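Local coordinates for cytochrome C-type biogenesis protein ccmF (Thermus thermophilus, PDB 6ZMQ) that binds heme in the membrane and probably serves as the heme lyase that attaches it to cytochrome c during maturation, at residues A31-A42 / F53-A64; L133-V144 / Y204-R215. All coordinates share one frame; numbering follows the deposited sequence.

Contact 1 of 2, residues A31-A42 / F53-A64; sequences ALAFSLLGLGLA and FLRGARALVFPA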
loop_
_atom_site.group_PDB
_atom_site.type_symbol
_atom_site.label_atom_id
_atom_site.label_comp_id
_atom_site.label_asym_id
_atom_site.label_seq_id
_atom_site.Cartn_x
_atom_site.Cartn_y
_atom_site.Cartn_z
ATOM N N ALA A 31 -24.145 -14.349 5.863
ATOM C CA ALA A 31 -23.281 -13.936 4.753
ATOM C C ALA A 31 -22.548 -15.119 4.145
ATOM O O ALA A 31 -22.382 -15.179 2.919
ATOM C CB ALA A 31 -22.261 -12.886 5.215
ATOM N N LEU A 32 -22.095 -16.050 4.994
ATOM C CA LEU A 32 -21.485 -17.286 4.529
ATOM C C LEU A 32 -22.478 -18.122 3.726
ATOM O O LEU A 32 -22.115 -18.720 2.707
ATOM C CB LEU A 32 -20.981 -18.081 5.727
ATOM C CG LEU A 32 -19.895 -19.144 5.535
ATOM C CD1 LEU A 32 -19.651 -19.873 6.844
ATOM C CD2 LEU A 32 -20.165 -20.117 4.416
ATOM N N ALA A 33 -23.746 -18.159 4.175
ATOM C CA ALA A 33 -24.786 -18.916 3.479
ATOM C C ALA A 33 -25.104 -18.304 2.112
ATOM O O ALA A 33 -25.195 -19.033 1.105
ATOM C CB ALA A 33 -26.042 -18.993 4.348
ATOM N N PHE A 34 -25.221 -16.965 2.055
ATOM C CA PHE A 34 -25.500 -16.276 0.793
ATOM C C PHE A 34 -24.345 -16.426 -0.188
ATOM O O PHE A 34 -24.563 -16.675 -1.379
ATOM C CB PHE A 34 -25.780 -14.786 1.025
ATOM C CG PHE A 34 -27.068 -14.503 1.752
ATOM C CD1 PHE A 34 -28.232 -15.226 1.482
ATOM C CD2 PHE A 34 -27.121 -13.479 2.686
ATOM C CE1 PHE A 34 -29.424 -14.957 2.171
ATOM C CE2 PHE A 34 -28.289 -13.207 3.376
ATOM C CZ PHE A 34 -29.452 -13.941 3.113
ATOM N N SER A 35 -23.105 -16.297 0.305
ATOM C CA SER A 35 -21.951 -16.417 -0.579
ATOM C C SER A 35 -21.685 -17.861 -1.004
ATOM O O SER A 35 -21.203 -18.094 -2.121
ATOM C CB SER A 35 -20.729 -15.785 0.076
ATOM O OG SER A 35 -21.083 -14.558 0.698
ATOM N N LEU A 36 -21.991 -18.843 -0.139
ATOM C CA LEU A 36 -21.880 -20.255 -0.511
ATOM C C LEU A 36 -22.847 -20.621 -1.618
ATOM O O LEU A 36 -22.476 -21.298 -2.587
ATOM C CB LEU A 36 -22.137 -21.162 0.692
ATOM C CG LEU A 36 -21.023 -21.798 1.522
ATOM C CD1 LEU A 36 -21.608 -22.396 2.809
ATOM C CD2 LEU A 36 -20.244 -22.833 0.714
ATOM N N LEU A 37 -24.104 -20.194 -1.490
ATOM C CA LEU A 37 -25.044 -20.558 -2.538
ATOM C C LEU A 37 -24.847 -19.672 -3.771
ATOM O O LEU A 37 -25.176 -20.093 -4.883
ATOM C CB LEU A 37 -26.465 -20.533 -1.970
ATOM C CG LEU A 37 -27.653 -20.982 -2.825
ATOM C CD1 LEU A 37 -27.978 -22.427 -2.468
ATOM C CD2 LEU A 37 -28.894 -20.144 -2.563
ATOM N N GLY A 38 -24.238 -18.487 -3.609
ATOM C CA GLY A 38 -23.808 -17.711 -4.765
ATOM C C GLY A 38 -22.701 -18.388 -5.548
ATOM O O GLY A 38 -22.735 -18.417 -6.781
ATOM N N LEU A 39 -21.732 -18.979 -4.842
ATOM C CA LEU A 39 -20.693 -19.779 -5.487
ATOM C C LEU A 39 -21.275 -21.030 -6.140
ATOM O O LEU A 39 -20.870 -21.384 -7.256
ATOM C CB LEU A 39 -19.607 -20.113 -4.450
ATOM C CG LEU A 39 -18.310 -20.942 -4.519
ATOM C CD1 LEU A 39 -18.618 -22.424 -4.212
ATOM C CD2 LEU A 39 -17.525 -20.797 -5.832
ATOM N N GLY A 40 -22.280 -21.651 -5.513
ATOM C CA GLY A 40 -22.908 -22.829 -6.107
ATOM C C GLY A 40 -23.742 -22.534 -7.346
ATOM O O GLY A 40 -23.665 -23.263 -8.342
ATOM N N LEU A 41 -24.551 -21.468 -7.305
ATOM C CA LEU A 41 -25.378 -21.109 -8.456
ATOM C C LEU A 41 -24.529 -20.543 -9.593
ATOM O O LEU A 41 -24.822 -20.814 -10.762
ATOM C CB LEU A 41 -26.479 -20.125 -8.028
ATOM C CG LEU A 41 -27.557 -20.680 -7.080
ATOM C CD1 LEU A 41 -28.626 -19.645 -6.813
ATOM C CD2 LEU A 41 -28.175 -21.943 -7.641
ATOM N N ALA A 42 -23.431 -19.835 -9.275
ATOM C CA ALA A 42 -22.519 -19.362 -10.315
ATOM C C ALA A 42 -21.786 -20.517 -10.986
ATOM O O ALA A 42 -21.597 -20.506 -12.213
ATOM C CB ALA A 42 -21.520 -18.375 -9.721
ATOM N N PHE A 53 -29.602 -19.391 -13.014
ATOM C CA PHE A 53 -28.583 -19.476 -11.979
ATOM C C PHE A 53 -27.603 -18.311 -12.018
ATOM O O PHE A 53 -27.093 -17.894 -10.972
ATOM C CB PHE A 53 -27.853 -20.813 -12.105
ATOM C CG PHE A 53 -28.774 -21.997 -12.007
ATOM C CD1 PHE A 53 -29.824 -22.000 -11.091
ATOM C CD2 PHE A 53 -28.586 -23.108 -12.812
ATOM C CE1 PHE A 53 -30.684 -23.084 -10.996
ATOM C CE2 PHE A 53 -29.443 -24.201 -12.724
ATOM C CZ PHE A 53 -30.491 -24.188 -11.811
ATOM N N LEU A 54 -27.342 -17.758 -13.207
ATOM C CA LEU A 54 -26.693 -16.455 -13.285
ATOM C C LEU A 54 -27.627 -15.344 -12.817
ATOM O O LEU A 54 -27.143 -14.293 -12.391
ATOM C CB LEU A 54 -26.185 -16.201 -14.714
ATOM C CG LEU A 54 -25.297 -15.006 -15.133
ATOM C CD1 LEU A 54 -26.087 -13.776 -15.595
ATOM C CD2 LEU A 54 -24.272 -14.622 -14.065
ATOM N N ARG A 55 -28.952 -15.551 -12.869
ATOM C CA ARG A 55 -29.827 -14.654 -12.119
ATOM C C ARG A 55 -29.692 -14.862 -10.617
ATOM O O ARG A 55 -29.756 -13.893 -9.866
ATOM C CB ARG A 55 -31.306 -14.793 -12.512
ATOM C CG ARG A 55 -31.640 -14.546 -13.966
ATOM C CD ARG A 55 -33.027 -15.080 -14.349
ATOM N NE ARG A 55 -34.067 -14.755 -13.370
ATOM C CZ ARG A 55 -34.883 -15.648 -12.818
ATOM N NH1 ARG A 55 -34.792 -16.923 -13.156
ATOM N NH2 ARG A 55 -35.802 -15.270 -11.940
ATOM N N GLY A 56 -29.511 -16.105 -10.160
ATOM C CA GLY A 56 -29.486 -16.362 -8.721
ATOM C C GLY A 56 -28.232 -15.857 -8.026
ATOM O O GLY A 56 -28.303 -15.276 -6.933
ATOM N N ALA A 57 -27.067 -16.069 -8.650
ATOM C CA ALA A 57 -25.816 -15.562 -8.083
ATOM C C ALA A 57 -25.765 -14.033 -8.105
ATOM O O ALA A 57 -25.246 -13.408 -7.173
ATOM C CB ALA A 57 -24.620 -16.153 -8.825
ATOM N N ARG A 58 -26.307 -13.418 -9.164
ATOM C CA ARG A 58 -26.538 -11.971 -9.192
ATOM C C ARG A 58 -27.664 -11.533 -8.266
ATOM O O ARG A 58 -27.851 -10.332 -8.058
ATOM C CB ARG A 58 -26.874 -11.492 -10.606
ATOM C CG ARG A 58 -25.736 -11.427 -11.604
ATOM C CD ARG A 58 -26.200 -10.636 -12.809
ATOM N NE ARG A 58 -25.218 -10.560 -13.879
ATOM C CZ ARG A 58 -25.463 -10.036 -15.076
ATOM N NH1 ARG A 58 -24.481 -9.866 -15.942
ATOM N NH2 ARG A 58 -26.685 -9.620 -15.385
ATOM N N ALA A 59 -28.519 -12.452 -7.831
ATOM C CA ALA A 59 -29.512 -12.080 -6.838
ATOM C C ALA A 59 -28.931 -12.059 -5.434
ATOM O O ALA A 59 -29.454 -11.344 -4.576
ATOM C CB ALA A 59 -30.718 -13.021 -6.903
ATOM N N LEU A 60 -27.872 -12.828 -5.176
ATOM C CA LEU A 60 -27.342 -12.926 -3.817
ATOM C C LEU A 60 -26.183 -11.973 -3.504
ATOM O O LEU A 60 -25.608 -12.074 -2.415
ATOM C CB LEU A 60 -26.905 -14.357 -3.516
ATOM C CG LEU A 60 -27.973 -15.440 -3.627
ATOM C CD1 LEU A 60 -27.298 -16.687 -4.072
ATOM C CD2 LEU A 60 -28.668 -15.667 -2.289
ATOM N N VAL A 61 -25.828 -11.052 -4.403
ATOM C CA VAL A 61 -24.733 -10.122 -4.112
ATOM C C VAL A 61 -25.161 -9.077 -3.085
ATOM O O VAL A 61 -24.393 -8.717 -2.187
ATOM C CB VAL A 61 -24.209 -9.463 -5.402
ATOM C CG1 VAL A 61 -23.241 -10.389 -6.127
ATOM C CG2 VAL A 61 -25.351 -9.103 -6.304
ATOM N N PHE A 62 -26.381 -8.556 -3.223
ATOM C CA PHE A 62 -26.923 -7.608 -2.250
ATOM C C PHE A 62 -27.184 -8.220 -0.862
ATOM O O PHE A 62 -26.787 -7.583 0.133
ATOM C CB PHE A 62 -28.155 -6.930 -2.880
ATOM C CG PHE A 62 -28.494 -5.582 -2.307
ATOM C CD1 PHE A 62 -27.628 -4.505 -2.456
ATOM C CD2 PHE A 62 -29.710 -5.387 -1.653
ATOM C CE1 PHE A 62 -27.956 -3.260 -1.943
ATOM C CE2 PHE A 62 -30.046 -4.153 -1.130
ATOM C CZ PHE A 62 -29.168 -3.084 -1.276
ATOM N N PRO A 63 -27.791 -9.425 -0.699
ATOM C CA PRO A 63 -27.919 -9.966 0.674
ATOM C C PRO A 63 -26.616 -10.366 1.362
ATOM O O PRO A 63 -26.532 -10.250 2.596
ATOM C CB PRO A 63 -28.829 -11.184 0.473
ATOM C CG PRO A 63 -29.669 -10.828 -0.648
ATOM C CD PRO A 63 -28.690 -10.205 -1.587
ATOM N N ALA A 64 -25.606 -10.827 0.612
ATOM C CA ALA A 64 -24.315 -11.200 1.197
ATOM C C ALA A 64 -23.600 -9.991 1.783
ATOM O O ALA A 64 -23.083 -10.049 2.913
ATOM C CB ALA A 64 -23.427 -11.858 0.140
#
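Pro63 sets its CB over one face of the Phe34 ring, a CH-pi contact 3.6 Å from CB to the ring centroid and 15° off the ring normal. It exemplifies how a tight helical hairpin, here helix 20-47 folding back on helix 51-57 and the start of helix 61-81, can be close-packed and buried along one flank and more open to the surface along the other. The buried flank is built from small residues. Gly38 and Ala57 bring their CA atoms to 4.4 Å, Ala57 CB rests on Gly38 O and meets Ala42 CB, and Ala64 CB slots between Ser35 OG and Phe34 CB. Helix 135-157 backs this flank through Leu142 and Phe146. Ser35 turns its OG to its own helix, donating to Ala31 O at 2.6 Å, with a weak bond to Gln149 NE2.

On the partly exposed side bulkier side chains take over, and at its margin Leu37 CD2 comes only to 4.1 Å from Leu60 CD1. Leu60 straddles the seam with its two methyls: CD1 lies 3.6 Å from Gly38 N, while CD2 meets Phe34 CD1 at 3.8 Å. Leu41 divides its branches likewise, CD1 over the bare backbone of Gly56 and CD2 beside Phe53 CD1 at 3.8 Å. With CG anti to its carbonyl carbon (chi1 -68°), Phe34 crosses the Pro63 side chain at about a right angle. An alanine here is likely to leave Pro63 CB without its ring and Leu60 CD2 without a neighbour on that side, opening a gap on the surface side of the hairpin. Between the two segments the union is purely one of apolar and van der Waals packing, which implies that shape rather than charge fits the hairpin together, as suits helices largely predicted to span the membrane.

Contact 2 of 2, residues L133-V144 / Y204-R215; sequences LDPWRASLVLAV and YAYAVAAMATRR. With PTY (phosphatidylethanolamine), chain E.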
loop_
_atom_site.group_PDB
_atom_site.type_symbol
_atom_site.label_atom_id
_atom_site.label_comp_id
_atom_site.label_asym_id
_atom_site.label_seq_id
_atom_site.Cartn_x
_atom_site.Cartn_y
_atom_site.Cartn_z
ATOM N N LEU A 133 -21.623 -7.420 -18.593
ATOM C CA LEU A 133 -20.773 -8.519 -19.028
ATOM C C LEU A 133 -21.593 -9.732 -19.457
ATOM O O LEU A 133 -22.616 -10.058 -18.844
ATOM C CB LEU A 133 -19.771 -8.870 -17.919
ATOM C CG LEU A 133 -18.688 -9.899 -18.211
ATOM C CD1 LEU A 133 -17.607 -9.174 -18.938
ATOM C CD2 LEU A 133 -18.120 -10.428 -16.905
ATOM N N ASP A 134 -21.119 -10.379 -20.526
ATOM C CA ASP A 134 -21.780 -11.524 -21.139
ATOM C C ASP A 134 -21.750 -12.736 -20.197
ATOM O O ASP A 134 -20.797 -12.888 -19.428
ATOM C CB ASP A 134 -21.108 -11.795 -22.503
ATOM C CG ASP A 134 -19.611 -12.041 -22.401
ATOM O OD1 ASP A 134 -19.199 -13.115 -21.915
ATOM O OD2 ASP A 134 -18.831 -11.154 -22.816
ATOM N N PRO A 135 -22.788 -13.599 -20.219
ATOM C CA PRO A 135 -23.090 -14.439 -19.035
ATOM C C PRO A 135 -22.094 -15.546 -18.675
ATOM O O PRO A 135 -22.102 -15.969 -17.510
ATOM C CB PRO A 135 -24.465 -15.030 -19.384
ATOM C CG PRO A 135 -25.052 -14.042 -20.347
ATOM C CD PRO A 135 -23.883 -13.703 -21.205
ATOM N N TRP A 136 -21.272 -16.041 -19.614
ATOM C CA TRP A 136 -20.315 -17.105 -19.288
ATOM C C TRP A 136 -19.251 -16.622 -18.305
ATOM O O TRP A 136 -19.090 -17.181 -17.202
ATOM C CB TRP A 136 -19.640 -17.636 -20.560
ATOM C CG TRP A 136 -20.508 -18.434 -21.512
ATOM C CD1 TRP A 136 -20.471 -19.786 -21.710
ATOM C CD2 TRP A 136 -21.479 -17.925 -22.438
ATOM N NE1 TRP A 136 -21.380 -20.153 -22.671
ATOM C CE2 TRP A 136 -22.011 -19.029 -23.135
ATOM C CE3 TRP A 136 -21.959 -16.645 -22.737
ATOM C CZ2 TRP A 136 -22.995 -18.891 -24.109
ATOM C CZ3 TRP A 136 -22.945 -16.512 -23.696
ATOM C CH2 TRP A 136 -23.456 -17.630 -24.369
ATOM N N ARG A 137 -18.577 -15.529 -18.632
ATOM C CA ARG A 137 -17.622 -15.039 -17.662
ATOM C C ARG A 137 -18.261 -14.143 -16.610
ATOM O O ARG A 137 -17.606 -13.848 -15.613
ATOM C CB ARG A 137 -16.435 -14.344 -18.333
ATOM C CG ARG A 137 -16.568 -13.065 -19.103
ATOM C CD ARG A 137 -15.465 -13.136 -20.154
ATOM N NE ARG A 137 -14.643 -11.928 -20.197
ATOM C CZ ARG A 137 -14.962 -10.804 -20.825
ATOM N NH1 ARG A 137 -16.079 -10.724 -21.534
ATOM N NH2 ARG A 137 -14.131 -9.773 -20.776
ATOM N N ALA A 138 -19.545 -13.794 -16.749
ATOM C CA ALA A 138 -20.265 -13.199 -15.624
ATOM C C ALA A 138 -20.488 -14.227 -14.518
ATOM O O ALA A 138 -20.243 -13.948 -13.332
ATOM C CB ALA A 138 -21.591 -12.611 -16.107
ATOM N N SER A 139 -20.895 -15.442 -14.905
ATOM C CA SER A 139 -21.014 -16.550 -13.963
ATOM C C SER A 139 -19.664 -16.913 -13.359
ATOM O O SER A 139 -19.572 -17.210 -12.159
ATOM C CB SER A 139 -21.611 -17.767 -14.663
ATOM O OG SER A 139 -20.611 -18.491 -15.359
ATOM N N LEU A 140 -18.591 -16.840 -14.157
ATOM C CA LEU A 140 -17.309 -17.211 -13.563
ATOM C C LEU A 140 -16.681 -16.122 -12.688
ATOM O O LEU A 140 -16.005 -16.479 -11.705
ATOM C CB LEU A 140 -16.325 -17.677 -14.631
ATOM C CG LEU A 140 -16.174 -19.211 -14.651
ATOM C CD1 LEU A 140 -14.938 -19.614 -15.365
ATOM C CD2 LEU A 140 -16.177 -19.865 -13.253
ATOM N N VAL A 141 -16.885 -14.818 -12.983
ATOM C CA VAL A 141 -16.391 -13.787 -12.058
ATOM C C VAL A 141 -17.154 -13.859 -10.741
ATOM O O VAL A 141 -16.553 -13.706 -9.666
ATOM C CB VAL A 141 -16.424 -12.348 -12.642
ATOM C CG1 VAL A 141 -15.440 -12.164 -13.755
ATOM C CG2 VAL A 141 -17.814 -11.819 -13.017
ATOM N N LEU A 142 -18.460 -14.193 -10.796
ATOM C CA LEU A 142 -19.203 -14.376 -9.555
ATOM C C LEU A 142 -18.733 -15.605 -8.793
ATOM O O LEU A 142 -18.639 -15.547 -7.564
ATOM C CB LEU A 142 -20.709 -14.420 -9.826
ATOM C CG LEU A 142 -21.351 -13.117 -10.327
ATOM C CD1 LEU A 142 -22.838 -13.140 -10.136
ATOM C CD2 LEU A 142 -20.771 -11.910 -9.594
ATOM N N ALA A 143 -18.365 -16.685 -9.509
ATOM C CA ALA A 143 -17.864 -17.899 -8.858
ATOM C C ALA A 143 -16.585 -17.647 -8.055
ATOM O O ALA A 143 -16.509 -17.999 -6.869
ATOM C CB ALA A 143 -17.628 -18.986 -9.897
ATOM N N VAL A 144 -15.605 -16.957 -8.655
ATOM C CA VAL A 144 -14.345 -16.746 -7.932
ATOM C C VAL A 144 -14.495 -15.665 -6.842
ATOM O O VAL A 144 -13.920 -15.793 -5.745
ATOM C CB VAL A 144 -13.198 -16.455 -8.925
ATOM C CG1 VAL A 144 -13.586 -15.383 -9.850
ATOM C CG2 VAL A 144 -11.864 -16.123 -8.231
ATOM N N TYR A 204 -8.541 -9.738 -11.312
ATOM C CA TYR A 204 -8.095 -11.131 -11.191
ATOM C C TYR A 204 -9.217 -12.097 -11.512
ATOM O O TYR A 204 -9.015 -13.054 -12.273
ATOM C CB TYR A 204 -7.582 -11.418 -9.771
ATOM C CG TYR A 204 -7.421 -12.907 -9.447
ATOM C CD1 TYR A 204 -6.303 -13.607 -9.892
ATOM C CD2 TYR A 204 -8.371 -13.604 -8.676
ATOM C CE1 TYR A 204 -6.135 -14.949 -9.604
ATOM C CE2 TYR A 204 -8.212 -14.956 -8.394
ATOM C CZ TYR A 204 -7.091 -15.617 -8.864
ATOM O OH TYR A 204 -6.901 -16.953 -8.585
ATOM N N ALA A 205 -10.412 -11.805 -10.976
ATOM C CA ALA A 205 -11.637 -12.536 -11.269
ATOM C C ALA A 205 -11.907 -12.589 -12.758
ATOM O O ALA A 205 -12.001 -13.689 -13.327
ATOM C CB ALA A 205 -12.801 -11.861 -10.543
ATOM N N TYR A 206 -11.847 -11.416 -13.411
ATOM C CA TYR A 206 -12.031 -11.299 -14.856
ATOM C C TYR A 206 -10.984 -12.103 -15.608
ATOM O O TYR A 206 -11.327 -12.845 -16.542
ATOM C CB TYR A 206 -11.979 -9.829 -15.270
ATOM C CG TYR A 206 -13.312 -9.097 -15.310
ATOM C CD1 TYR A 206 -13.882 -8.583 -14.152
ATOM C CD2 TYR A 206 -13.968 -8.875 -16.512
ATOM C CE1 TYR A 206 -15.079 -7.890 -14.179
ATOM C CE2 TYR A 206 -15.164 -8.180 -16.550
ATOM C CZ TYR A 206 -15.717 -7.696 -15.384
ATOM O OH TYR A 206 -16.909 -7.011 -15.421
ATOM N N ALA A 207 -9.740 -12.097 -15.091
ATOM C CA ALA A 207 -8.651 -12.831 -15.725
ATOM C C ALA A 207 -8.864 -14.328 -15.631
ATOM O O ALA A 207 -8.750 -15.034 -16.642
ATOM C CB ALA A 207 -7.332 -12.461 -15.087
ATOM N N VAL A 208 -9.300 -14.811 -14.459
ATOM C CA VAL A 208 -9.558 -16.242 -14.307
ATOM C C VAL A 208 -10.852 -16.594 -15.017
ATOM O O VAL A 208 -11.025 -17.730 -15.488
ATOM C CB VAL A 208 -9.503 -16.581 -12.801
ATOM C CG1 VAL A 208 -9.867 -18.030 -12.499
ATOM C CG2 VAL A 208 -8.101 -16.322 -12.282
ATOM N N ALA A 209 -11.696 -15.593 -15.249
ATOM C CA ALA A 209 -12.803 -15.761 -16.161
ATOM C C ALA A 209 -12.316 -15.844 -17.600
ATOM O O ALA A 209 -12.686 -16.786 -18.315
ATOM C CB ALA A 209 -13.760 -14.605 -15.961
ATOM N N ALA A 210 -11.408 -14.929 -17.991
ATOM C CA ALA A 210 -11.042 -14.741 -19.396
ATOM C C ALA A 210 -10.317 -15.954 -19.959
ATOM O O ALA A 210 -10.714 -16.486 -21.005
ATOM C CB ALA A 210 -10.165 -13.499 -19.556
ATOM N N MET A 211 -9.348 -16.485 -19.206
ATOM C CA MET A 211 -8.621 -17.689 -19.587
ATOM C C MET A 211 -9.484 -18.941 -19.574
ATOM O O MET A 211 -9.081 -19.956 -20.156
ATOM C CB MET A 211 -7.434 -17.921 -18.646
ATOM C CG MET A 211 -6.291 -16.951 -18.835
ATOM S SD MET A 211 -5.163 -16.846 -17.422
ATOM C CE MET A 211 -6.241 -17.089 -16.002
ATOM N N ALA A 212 -10.635 -18.912 -18.907
ATOM C CA ALA A 212 -11.564 -20.016 -19.047
ATOM C C ALA A 212 -12.640 -19.749 -20.084
ATOM O O ALA A 212 -13.242 -20.704 -20.588
ATOM C CB ALA A 212 -12.202 -20.350 -17.702
ATOM N N THR A 213 -12.904 -18.484 -20.415
ATOM C CA THR A 213 -13.958 -18.178 -21.374
ATOM C C THR A 213 -13.355 -17.975 -22.765
ATOM O O THR A 213 -14.085 -17.848 -23.757
ATOM C CB THR A 213 -14.750 -16.960 -20.853
ATOM O OG1 THR A 213 -15.074 -17.216 -19.484
ATOM C CG2 THR A 213 -16.108 -16.802 -21.522
ATOM N N ARG A 214 -12.017 -17.988 -22.832
ATOM C CA ARG A 214 -11.200 -17.962 -24.049
ATOM C C ARG A 214 -11.367 -16.662 -24.835
ATOM O O ARG A 214 -11.148 -16.624 -26.048
ATOM C CB ARG A 214 -11.434 -19.191 -24.942
ATOM C CG ARG A 214 -11.067 -20.496 -24.253
ATOM C CD ARG A 214 -12.201 -21.506 -24.286
ATOM N NE ARG A 214 -11.967 -22.587 -23.334
ATOM C CZ ARG A 214 -12.922 -23.356 -22.822
ATOM N NH1 ARG A 214 -14.182 -23.187 -23.196
ATOM N NH2 ARG A 214 -12.615 -24.310 -21.955
ATOM N N ARG A 215 -11.722 -15.591 -24.126
ATOM C CA ARG A 215 -11.743 -14.220 -24.632
ATOM C C ARG A 215 -10.652 -13.457 -23.882
ATOM O O ARG A 215 -10.883 -12.960 -22.775
ATOM C CB ARG A 215 -13.127 -13.600 -24.441
ATOM C CG ARG A 215 -14.204 -14.295 -25.258
ATOM C CD ARG A 215 -15.518 -13.520 -25.305
ATOM N NE ARG A 215 -16.652 -14.435 -25.188
ATOM C CZ ARG A 215 -17.380 -14.585 -24.088
ATOM N NH1 ARG A 215 -17.084 -13.887 -23.006
ATOM N NH2 ARG A 215 -18.398 -15.437 -24.064
HETATM C C1 PTY E . -6.591 -26.773 11.250
HETATM C C2 PTY E . -1.964 -29.247 16.118
HETATM C C3 PTY E . -1.742 -28.219 15.010
HETATM O O4 PTY E . -7.372 -25.727 11.752
HETATM C C5 PTY E . -4.235 -25.862 11.405
HETATM C C6 PTY E . -5.376 -26.279 10.457
HETATM O O7 PTY E . -5.723 -25.242 9.555
HETATM C C8 PTY E . -5.954 -25.635 8.212
HETATM O O10 PTY E . -5.939 -26.785 7.930
HETATM C C11 PTY E . -6.219 -24.606 7.095
HETATM C C12 PTY E . -6.629 -25.262 5.758
HETATM C C13 PTY E . -6.336 -24.373 4.529
HETATM C C14 PTY E . -7.473 -24.345 3.494
HETATM C C15 PTY E . -7.553 -22.996 2.760
HETATM C C16 PTY E . -8.091 -23.114 1.323
HETATM C C17 PTY E . -9.360 -22.262 1.144
HETATM C C18 PTY E . -9.556 -21.756 -0.292
HETATM C C19 PTY E . -10.939 -21.109 -0.448
HETATM C C20 PTY E . -11.292 -20.919 -1.929
HETATM C C21 PTY E . -12.810 -20.834 -2.126
HETATM C C22 PTY E . -13.244 -21.597 -3.385
HETATM C C23 PTY E . -13.059 -20.734 -4.639
HETATM C C24 PTY E . -13.629 -21.448 -5.871
HETATM C C25 PTY E . -13.661 -20.530 -7.097
HETATM C C26 PTY E . -12.781 -21.107 -8.208
HETATM C C27 PTY E . -13.407 -20.855 -9.579
HETATM C C28 PTY E . -12.313 -20.976 -10.636
HETATM C C29 PTY E . -12.905 -21.316 -12.000
HETATM C C30 PTY E . -8.708 -26.105 11.942
HETATM C C31 PTY E . -9.665 -26.117 10.750
HETATM O O30 PTY E . -9.091 -26.432 13.017
HETATM C C32 PTY E . -9.588 -24.771 10.027
HETATM C C33 PTY E . -10.323 -24.814 8.685
HETATM C C34 PTY E . -10.428 -23.396 8.115
HETATM C C35 PTY E . -11.094 -23.429 6.737
HETATM C C36 PTY E . -11.813 -22.111 6.446
HETATM C C37 PTY E . -12.985 -22.367 5.499
HETATM C C38 PTY E . -12.785 -21.580 4.203
HETATM C C39 PTY E . -13.829 -21.970 3.155
HETATM C C40 PTY E . -13.175 -22.845 2.085
HETATM C C41 PTY E . -14.078 -22.984 0.858
HETATM C C42 PTY E . -14.960 -24.224 0.999
HETATM C C43 PTY E . -15.418 -24.681 -0.383
HETATM C C44 PTY E . -16.877 -24.278 -0.568
HETATM P P1 PTY E . -3.566 -27.740 13.190
HETATM O O11 PTY E . -2.949 -27.571 14.712
HETATM O O12 PTY E . -2.446 -28.078 12.235
HETATM O O13 PTY E . -4.534 -28.896 13.214
HETATM O O14 PTY E . -4.377 -26.379 12.707
HETATM N N1 PTY E . -1.569 -30.561 15.641
#
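The carbonyl oxygen of Ala209, whose CB packs on Arg137, is gripped by Thr213 OG1 at 2.7 Å, the donor standing 48° out of the carbonyl plane, and more weakly by the backbone N of Ala212 and of Thr213. This is the last turn of helix 185-213, which runs broadly antiparallel to helix 135-157; over residues 204-213 and 135-144 the axes approach to 8.3 Å and the directions differ by 133°. The pair illustrates a small-xxx-small interface: Ala205 and Ala209, one turn apart, allow the backbones to come close. Val141 packs against both, its CG1 3.7 Å from Ala209 CB and also poised over one face of the Tyr206 ring. Leu133, its side chain running head-on toward that of Tyr206, brings both methyls to CE2.

The helix ends are joined by charge. Asp134 serves two arginines, Arg137 NH1 reaching OD2 at 3.1 Å in a salt bridge and Arg215 NH1 meeting OD1 in a weak, strongly bent hydrogen bond whose apparent length is too short to trust. The Asp134 carboxylate and Arg215 guanidinium planes stand nearly perpendicular, so this is no two-pronged pairing. Because one carboxylate is shared by both, the closeness of the two guanidinium groups is probably offset, and Glu222 pairs with Arg137 NH2 as well. Arg137 curls to reach these partners, with CG between its backbone N and carbonyl carbon (chi1 66°) and a bend further along; Leu133 CD1 covers one face of its guanidinium.

Away from the charged end the contacts between the segments are apolar. Val144 splits its methyls between Ala205 CB and Tyr204 CE2, while Tyr204 OH is satisfied by Ala336 O. Leu140 spreads likewise, CD1 touching Ala212 CB and CD2 meeting C29 of the phosphatidylethanolamine tail at 3.8 Å.

From the N terminus, the chain turns back at once after helix 20-47, and contact 1 closes a loop of only ten residues between 31-42 and 53-64. The chain then passes through helices 61-81 and 110-129 before 133-144 opens contact 2, which closes a far longer excursion of 59 residues, part of it not modelled, on reaching 204-215. The two contacts therefore follow in series, neither nested nor crossed. In space they abut: Ala42 and Leu54 of contact 1 press on Ser139 of contact 2, so helix 135-157 joins the N-terminal hairpin to helix 185-213. Leu36 and Leu39 on one side, and Leu140, Ala143 and Val144 on the other, line one phosphatidylethanolamine pocket.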